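Local coordinates for transcriptional regulator (Streptococcus thermophilus LMD-9, PDB 5JUF), which probably activates competence genes as a quorum-sensing regulator of the RNPP family, binding DNA through its helix-turn-helix domain and a signalling peptide through its tetratricopeptide domain, at residues D147-E150 with Q151-K155; D167-F170 with F171-G175; E136-P139 with K140-E143. One frame throughout, in Å; residues are numbered along the deposited sequence.

Contact 1: D147-E150 with Q151-K155; sequences DLFE and QVKRK
Lys153 runs across Phe149 at about a right angle, one helical turn further on, and its CE sits 3.4 Å from CE2 of the ring. The first torsion of the lysine explains the meeting: CG lies between the backbone N and the carbonyl carbon (chi1 84°), and a bend at chi3 brings CE and NZ back along the helix. The same course lays the chain beside Glu150, the two side chains pointing the same way, and ends in a long salt bridge of 3.7 Å between Lys153 NZ and Glu150 OE1.

Arg154 reaches back to the backbone instead. Its NE donates to Glu150 O over 3.2 Å; the oxygen lies at the edge of the guanidinium, in its plane, whereas NE stands above the carbonyl plane, 46° out of it. Past the bond from Lys153 N to Phe149 O, 2.8 Å, the chain makes a type I turn from Val152 to Lys155. The far end of the arginine is held by Asp28 O.

On another side of the helix, CD2 of Leu148 packs 3.6 Å from Gln151 OE1. The amide is gripped at both ends by the DNA-binding domain, OE1 by Gln36 and NE2 by Gly29 O, while Asp147 binds Thr33 and Arg35 there. The chemistry thus divides: the lysine lays its CE methylene against the CE2 side of the Phe149 ring and offers its charge to Glu150, while the buried polar groups of Asp147 and Gln151 fasten this helix to the helix-turn-helix domain, consistent with a docked arrangement in the apo form.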
loop_
_atom_site.group_PDB
_atom_site.type_symbol
_atom_site.label_atom_id
_atom_site.label_comp_id
_atom_site.label_asym_id
_atom_site.label_seq_id
_atom_site.Cartn_x
_atom_site.Cartn_y
_atom_site.Cartn_z
ATOM N N ASP A 147 8.613 7.705 8.216
ATOM C CA ASP A 147 8.277 7.265 9.565
ATOM C C ASP A 147 7.205 6.180 9.560
ATOM O O ASP A 147 7.257 5.255 10.380
ATOM C CB ASP A 147 7.834 8.457 10.405
ATOM C CG ASP A 147 9.026 9.188 11.055
ATOM O OD1 ASP A 147 10.172 8.706 10.933
ATOM O OD2 ASP A 147 8.800 10.220 11.721
ATOM N N LEU A 148 6.224 6.269 8.657
ATOM C CA LEU A 148 5.239 5.196 8.591
ATOM C C LEU A 148 5.896 3.883 8.192
ATOM O O LEU A 148 5.554 2.823 8.729
ATOM C CB LEU A 148 4.102 5.572 7.632
ATOM C CG LEU A 148 3.028 6.444 8.316
ATOM C CD1 LEU A 148 2.131 7.103 7.284
ATOM C CD2 LEU A 148 2.205 5.574 9.253
ATOM N N PHE A 149 6.878 3.931 7.286
ATOM C CA PHE A 149 7.564 2.699 6.903
ATOM C C PHE A 149 8.446 2.159 8.032
ATOM O O PHE A 149 8.580 0.936 8.188
ATOM C CB PHE A 149 8.392 2.914 5.636
ATOM C CG PHE A 149 9.025 1.654 5.117
ATOM C CD1 PHE A 149 8.235 0.576 4.734
ATOM C CD2 PHE A 149 10.402 1.537 5.024
ATOM C CE1 PHE A 149 8.809 -0.597 4.263
ATOM C CE2 PHE A 149 10.981 0.364 4.546
ATOM C CZ PHE A 149 10.181 -0.701 4.169
ATOM N N GLU A 150 9.096 3.041 8.804
ATOM C CA GLU A 150 9.824 2.561 9.981
ATOM C C GLU A 150 8.896 1.806 10.929
ATOM O O GLU A 150 9.303 0.825 11.561
ATOM C CB GLU A 150 10.492 3.733 10.728
ATOM C CG GLU A 150 11.632 4.435 9.966
ATOM C CD GLU A 150 12.939 3.637 9.925
ATOM O OE1 GLU A 150 12.987 2.523 10.474
ATOM O OE2 GLU A 150 13.932 4.137 9.353
ATOM N N GLN A 151 7.647 2.238 11.027
ATOM C CA GLN A 151 6.671 1.534 11.855
ATOM C C GLN A 151 6.187 0.249 11.190
ATOM O O GLN A 151 6.084 -0.789 11.848
ATOM C CB GLN A 151 5.499 2.472 12.156
ATOM C CG GLN A 151 5.935 3.638 13.056
ATOM C CD GLN A 151 4.880 4.708 13.219
ATOM O OE1 GLN A 151 4.136 5.013 12.282
ATOM N NE2 GLN A 151 4.828 5.314 14.405
ATOM N N VAL A 152 5.888 0.292 9.895
ATOM C CA VAL A 152 5.357 -0.899 9.225
ATOM C C VAL A 152 6.409 -1.998 9.164
ATOM O O VAL A 152 6.093 -3.184 9.305
ATOM C CB VAL A 152 4.851 -0.537 7.818
ATOM C CG1 VAL A 152 4.522 -1.797 7.015
ATOM C CG2 VAL A 152 3.631 0.329 7.914
ATOM N N LYS A 153 7.679 -1.628 8.959
ATOM C CA LYS A 153 8.705 -2.649 8.783
ATOM C C LYS A 153 8.950 -3.456 10.053
ATOM O O LYS A 153 9.569 -4.524 9.981
ATOM C CB LYS A 153 10.016 -2.014 8.285
ATOM C CG LYS A 153 10.877 -1.453 9.385
ATOM C CD LYS A 153 12.235 -1.020 8.856
ATOM C CE LYS A 153 12.090 0.024 7.776
ATOM N NZ LYS A 153 13.409 0.577 7.334
ATOM N N ARG A 154 8.459 -2.992 11.204
ATOM C CA ARG A 154 8.529 -3.759 12.442
ATOM C C ARG A 154 7.321 -4.671 12.662
ATOM O O ARG A 154 7.383 -5.552 13.531
ATOM C CB ARG A 154 8.661 -2.823 13.651
ATOM C CG ARG A 154 9.757 -1.775 13.555
ATOM C CD ARG A 154 9.845 -0.981 14.862
ATOM N NE ARG A 154 10.168 0.434 14.667
ATOM C CZ ARG A 154 10.474 1.268 15.661
ATOM N NH1 ARG A 154 10.755 2.550 15.420
ATOM N NH2 ARG A 154 10.507 0.809 16.907
ATOM N N LYS A 155 6.244 -4.494 11.899
ATOM C CA LYS A 155 5.007 -5.246 12.079
ATOM C C LYS A 155 5.058 -6.600 11.373
ATOM O O LYS A 155 5.790 -6.797 10.401
ATOM C CB LYS A 155 3.813 -4.446 11.532
ATOM C CG LYS A 155 3.617 -3.078 12.250
ATOM C CD LYS A 155 2.416 -2.297 11.692
ATOM C CE LYS A 155 1.091 -2.944 12.086
ATOM N NZ LYS A 155 -0.104 -2.093 11.768
#

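Contact 2: D167-F170 with F171-G175; sequences DYYF and FHLYG
Tyr168 O takes two hydrogen bonds from a single residue, His172: one from the backbone N and one from the imidazole ND1. The two donors arrive from opposite faces of the carbonyl plane. The side-chain bond is the shorter and straighter, ND1 lying 2.8 Å from Tyr168 O with an N-H...O angle of 166°, and the oxygen lies close to the plane of the imidazole, at its edge. With CG anti to the carbonyl carbon, the histidine ring folds back over the preceding turn, which is what brings ND1 to that oxygen. NE2 on the far side of the ring bonds Glu142 OE2, so both nitrogens are engaged and the rotation of the ring is fixed.

The same imidazole turns its edge to the face of Tyr168 in a T-shaped pair, planes at 85° and centroids 5.1 Å apart. Phe171 meets the tyrosine differently. Their planes are nearly parallel, at 15°, but slid so far apart that the rings barely overlap, and the touch is CD2 of Phe171 on CE1 of Tyr168 at 3.7 Å. Asn128 holds the tyrosine hydroxyl, and Tyr145 meets Tyr168 edge-to-face and, like Trp135, stacks with His172.

Elsewhere on the helix Leu173 sets CD1 against Tyr169, 3.7 Å from CZ, with Phe184 of helix 181-192 also touching both side chains. Here the helix is ending: Leu173 N bonds Phe170 O at 2.9 Å, and its bond to Tyr169 O is weak. Helix 160-173 packs against helices 117-130, 139-152, 181-192 and 200-219, the all-helical stacking expected of a tetratricopeptide domain, and the aromatic cluster of Tyr168, Phe171 and His172 is part of it.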
loop_
_atom_site.group_PDB
_atom_site.type_symbol
_atom_site.label_atom_id
_atom_site.label_comp_id
_atom_site.label_asym_id
_atom_site.label_seq_id
_atom_site.Cartn_x
_atom_site.Cartn_y
_atom_site.Cartn_z
ATOM N N ASP A 167 3.565 -1.056 -0.644
ATOM C CA ASP A 167 3.559 -0.815 -2.088
ATOM C C ASP A 167 4.420 0.391 -2.451
ATOM O O ASP A 167 5.135 0.368 -3.458
ATOM C CB ASP A 167 2.113 -0.620 -2.570
ATOM C CG ASP A 167 1.939 -0.825 -4.088
ATOM O OD1 ASP A 167 2.821 -1.400 -4.754
ATOM O OD2 ASP A 167 0.877 -0.428 -4.605
ATOM N N TYR A 168 4.383 1.455 -1.635
ATOM C CA TYR A 168 5.226 2.612 -1.932
ATOM C C TYR A 168 6.705 2.289 -1.739
ATOM O O TYR A 168 7.556 2.829 -2.458
ATOM C CB TYR A 168 4.813 3.798 -1.058
ATOM C CG TYR A 168 5.183 5.157 -1.608
ATOM C CD1 TYR A 168 4.847 5.508 -2.906
ATOM C CD2 TYR A 168 5.826 6.099 -0.820
ATOM C CE1 TYR A 168 5.148 6.765 -3.419
ATOM C CE2 TYR A 168 6.140 7.380 -1.324
ATOM C CZ TYR A 168 5.803 7.697 -2.632
ATOM O OH TYR A 168 6.092 8.946 -3.158
ATOM N N TYR A 169 7.024 1.411 -0.780
ATOM C CA TYR A 169 8.385 0.891 -0.641
ATOM C C TYR A 169 8.828 0.144 -1.901
ATOM O O TYR A 169 9.921 0.389 -2.430
ATOM C CB TYR A 169 8.462 -0.003 0.596
ATOM C CG TYR A 169 9.611 -1.006 0.632
ATOM C CD1 TYR A 169 10.940 -0.586 0.637
ATOM C CD2 TYR A 169 9.357 -2.370 0.683
ATOM C CE1 TYR A 169 11.985 -1.505 0.687
ATOM C CE2 TYR A 169 10.406 -3.298 0.733
ATOM C CZ TYR A 169 11.716 -2.847 0.737
ATOM O OH TYR A 169 12.750 -3.754 0.797
ATOM N N PHE A 170 7.978 -0.741 -2.427
ATOM C CA PHE A 170 8.319 -1.414 -3.687
ATOM C C PHE A 170 8.515 -0.407 -4.821
ATOM O O PHE A 170 9.397 -0.582 -5.675
ATOM C CB PHE A 170 7.238 -2.436 -4.056
ATOM C CG PHE A 170 7.125 -3.584 -3.091
ATOM C CD1 PHE A 170 8.231 -4.018 -2.374
ATOM C CD2 PHE A 170 5.910 -4.220 -2.891
ATOM C CE1 PHE A 170 8.129 -5.073 -1.481
ATOM C CE2 PHE A 170 5.808 -5.276 -1.995
ATOM C CZ PHE A 170 6.913 -5.700 -1.296
ATOM N N PHE A 171 7.707 0.661 -4.832
ATOM C CA PHE A 171 7.871 1.754 -5.794
ATOM C C PHE A 171 9.260 2.388 -5.689
ATOM O O PHE A 171 9.858 2.751 -6.710
ATOM C CB PHE A 171 6.749 2.780 -5.553
ATOM C CG PHE A 171 6.624 3.870 -6.607
ATOM C CD1 PHE A 171 6.194 3.574 -7.901
ATOM C CD2 PHE A 171 6.842 5.202 -6.269
ATOM C CE1 PHE A 171 6.041 4.581 -8.845
ATOM C CE2 PHE A 171 6.681 6.222 -7.208
ATOM C CZ PHE A 171 6.290 5.905 -8.502
ATOM N N HIS A 172 9.806 2.516 -4.468
ATOM C CA HIS A 172 11.182 3.008 -4.325
ATOM C C HIS A 172 12.195 2.053 -4.953
ATOM O O HIS A 172 13.279 2.479 -5.372
ATOM C CB HIS A 172 11.560 3.204 -2.848
ATOM C CG HIS A 172 10.985 4.436 -2.215
ATOM N ND1 HIS A 172 9.630 4.629 -2.051
ATOM C CD2 HIS A 172 11.589 5.515 -1.664
ATOM C CE1 HIS A 172 9.423 5.782 -1.438
ATOM N NE2 HIS A 172 10.595 6.341 -1.194
ATOM N N LEU A 173 11.880 0.763 -5.009
ATOM C CA LEU A 173 12.828 -0.229 -5.507
ATOM C C LEU A 173 12.771 -0.416 -7.017
ATOM O O LEU A 173 13.641 -1.101 -7.569
ATOM C CB LEU A 173 12.586 -1.583 -4.834
ATOM C CG LEU A 173 12.724 -1.650 -3.315
ATOM C CD1 LEU A 173 12.644 -3.111 -2.870
ATOM C CD2 LEU A 173 14.008 -0.998 -2.840
ATOM N N TYR A 174 11.781 0.171 -7.687
ATOM C CA TYR A 174 11.588 -0.011 -9.123
ATOM C C TYR A 174 12.838 0.386 -9.905
ATOM O O TYR A 174 13.336 1.508 -9.779
ATOM C CB TYR A 174 10.390 0.822 -9.569
ATOM C CG TYR A 174 10.054 0.710 -11.037
ATOM C CD1 TYR A 174 9.255 -0.320 -11.503
ATOM C CD2 TYR A 174 10.526 1.645 -11.953
ATOM C CE1 TYR A 174 8.938 -0.424 -12.838
ATOM C CE2 TYR A 174 10.214 1.548 -13.294
ATOM C CZ TYR A 174 9.419 0.509 -13.728
ATOM O OH TYR A 174 9.098 0.394 -15.055
ATOM N N GLY A 175 13.354 -0.544 -10.710
ATOM C CA GLY A 175 14.520 -0.272 -11.524
ATOM C C GLY A 175 15.806 -0.012 -10.773
ATOM O O GLY A 175 16.781 0.440 -11.383
#

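Contact 3: E136-P139 with K140-E143; sequences EESP and KVEE. With SO4 (sulfate ion), chain C.
With its OG anti to the backbone N (chi1 -160°), Ser138 turns its hydroxyl forward to Val141, where OG comes within 3.3 Å of CB. CG2 of Val141 borders the same sulfate oxygen as the serine hydroxyl. That oxygen, O2, accepts from Ser138 OG at 2.5 Å, a short distance best read with caution, and from Val141 N in a nearly straight bond of 2.9 Å with an N-H...O angle of 172°. A second oxygen, O3, accepts from Lys140 N at 3.0 Å and rests against CD of Pro139. Ser138 is at the N-cap position, but its side chain makes no capping bond; the sulfate instead takes the N-H groups of Lys140 and Val141.

Behind it the regular helix begins at once. Glu142 N reaches Ser138 O at 2.9 Å, nearly along the C=O axis, and Glu143 N bonds Pro139 O. A water is placed to donate to Ser138 O or to Glu142 OE1, though it has more acceptors around it than protons to give; OE2 of that glutamate is taken up by His172. Further along the surface, Lys140 bends at chi2 and chi3 to bring NZ to Glu143 OE1 at 3.1 Å, a salt bridge on the syn side of the carboxylate.

The sulfate, probably from the crystallisation liquor, is therefore held by neutral donors, two backbone amides and a hydroxyl, while the nearby lysine spends its ammonium on a glutamate. Binding an anion here probably draws on the positive end of the helix dipole, which its charge would in turn offset.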
loop_
_atom_site.group_PDB
_atom_site.type_symbol
_atom_site.label_atom_id
_atom_site.label_comp_id
_atom_site.label_asym_id
_atom_site.label_seq_id
_atom_site.Cartn_x
_atom_site.Cartn_y
_atom_site.Cartn_z
ATOM N N GLU A 136 11.210 11.005 -5.367
ATOM C CA GLU A 136 12.200 12.043 -5.102
ATOM C C GLU A 136 11.654 13.450 -5.318
ATOM O O GLU A 136 12.211 14.405 -4.774
ATOM C CB GLU A 136 13.431 11.825 -5.985
ATOM C CG GLU A 136 14.348 10.712 -5.504
ATOM C CD GLU A 136 14.859 9.837 -6.634
ATOM O OE1 GLU A 136 14.106 9.615 -7.606
ATOM O OE2 GLU A 136 16.014 9.370 -6.545
ATOM N N GLU A 137 10.592 13.603 -6.102
ATOM C CA GLU A 137 9.986 14.902 -6.351
ATOM C C GLU A 137 8.849 15.217 -5.390
ATOM O O GLU A 137 8.145 16.213 -5.587
ATOM C CB GLU A 137 9.477 14.974 -7.792
ATOM C CG GLU A 137 10.563 14.823 -8.833
ATOM C CD GLU A 137 10.011 14.623 -10.231
ATOM O OE1 GLU A 137 8.853 14.158 -10.363
ATOM O OE2 GLU A 137 10.741 14.930 -11.199
ATOM N N SER A 138 8.658 14.403 -4.354
ATOM C CA SER A 138 7.544 14.543 -3.419
ATOM C C SER A 138 8.077 14.560 -1.983
ATOM O O SER A 138 7.826 13.635 -1.203
ATOM C CB SER A 138 6.545 13.400 -3.630
ATOM O OG SER A 138 5.266 13.700 -3.107
ATOM N N PRO A 139 8.785 15.625 -1.588
ATOM C CA PRO A 139 9.542 15.552 -0.321
ATOM C C PRO A 139 8.693 15.563 0.944
ATOM O O PRO A 139 9.074 14.925 1.933
ATOM C CB PRO A 139 10.476 16.775 -0.400
ATOM C CG PRO A 139 9.873 17.680 -1.423
ATOM C CD PRO A 139 9.142 16.811 -2.395
ATOM N N LYS A 140 7.553 16.253 0.963
ATOM C CA LYS A 140 6.716 16.212 2.158
ATOM C C LYS A 140 6.068 14.842 2.324
ATOM O O LYS A 140 6.013 14.299 3.437
ATOM C CB LYS A 140 5.650 17.303 2.098
ATOM C CG LYS A 140 4.619 17.209 3.213
ATOM C CD LYS A 140 5.259 17.221 4.606
ATOM C CE LYS A 140 5.616 18.633 5.047
ATOM N NZ LYS A 140 6.118 18.668 6.455
ATOM N N VAL A 141 5.563 14.274 1.229
ATOM C CA VAL A 141 5.071 12.900 1.265
ATOM C C VAL A 141 6.175 11.954 1.724
ATOM O O VAL A 141 5.936 11.047 2.532
ATOM C CB VAL A 141 4.516 12.507 -0.119
ATOM C CG1 VAL A 141 4.224 11.006 -0.196
ATOM C CG2 VAL A 141 3.257 13.308 -0.421
ATOM N N GLU A 142 7.403 12.160 1.221
ATOM C CA GLU A 142 8.507 11.272 1.565
ATOM C C GLU A 142 8.819 11.323 3.059
ATOM O O GLU A 142 9.039 10.286 3.697
ATOM C CB GLU A 142 9.747 11.638 0.744
ATOM C CG GLU A 142 10.881 10.641 0.919
ATOM C CD GLU A 142 10.554 9.265 0.316
ATOM O OE1 GLU A 142 9.558 9.144 -0.435
ATOM O OE2 GLU A 142 11.300 8.302 0.596
ATOM N N GLU A 143 8.840 12.518 3.644
ATOM C CA GLU A 143 9.121 12.617 5.075
ATOM C C GLU A 143 8.090 11.852 5.898
ATOM O O GLU A 143 8.434 11.172 6.873
ATOM C CB GLU A 143 9.162 14.092 5.478
ATOM C CG GLU A 143 9.243 14.349 6.972
ATOM C CD GLU A 143 9.114 15.831 7.313
ATOM O OE1 GLU A 143 8.377 16.549 6.598
ATOM O OE2 GLU A 143 9.741 16.274 8.297
HETATM S S SO4 C . 5.239 16.928 -1.898
HETATM O O1 SO4 C . 5.437 16.942 -3.346
HETATM O O2 SO4 C . 5.366 15.564 -1.389
HETATM O O3 SO4 C . 6.245 17.792 -1.275
HETATM O O4 SO4 C . 3.897 17.420 -1.582
HETATM O O HOH W 1 7.609 10.545 -1.572
#

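Reading from the N terminus, contact 3 comes first, at the start of helix 139-152 after the loop that follows helix 117-130; contact 1 lies at the other end of the same helix, about 17 Å away between centres, and contact 2 at the end of the next helix, 160-173. Each is local, at the start or end of a helix, so none closes a long loop, and the three run in series without nesting or crossing. Helix 160-173 ties back to both earlier contacts: Phe149 packs on Tyr169, and a polar touch joins contacts 2 and 3. Together they join two consecutive helices of the tetratricopeptide domain, with contacts 1 and 3 also touching helix 34-41 of the helix-turn-helix region.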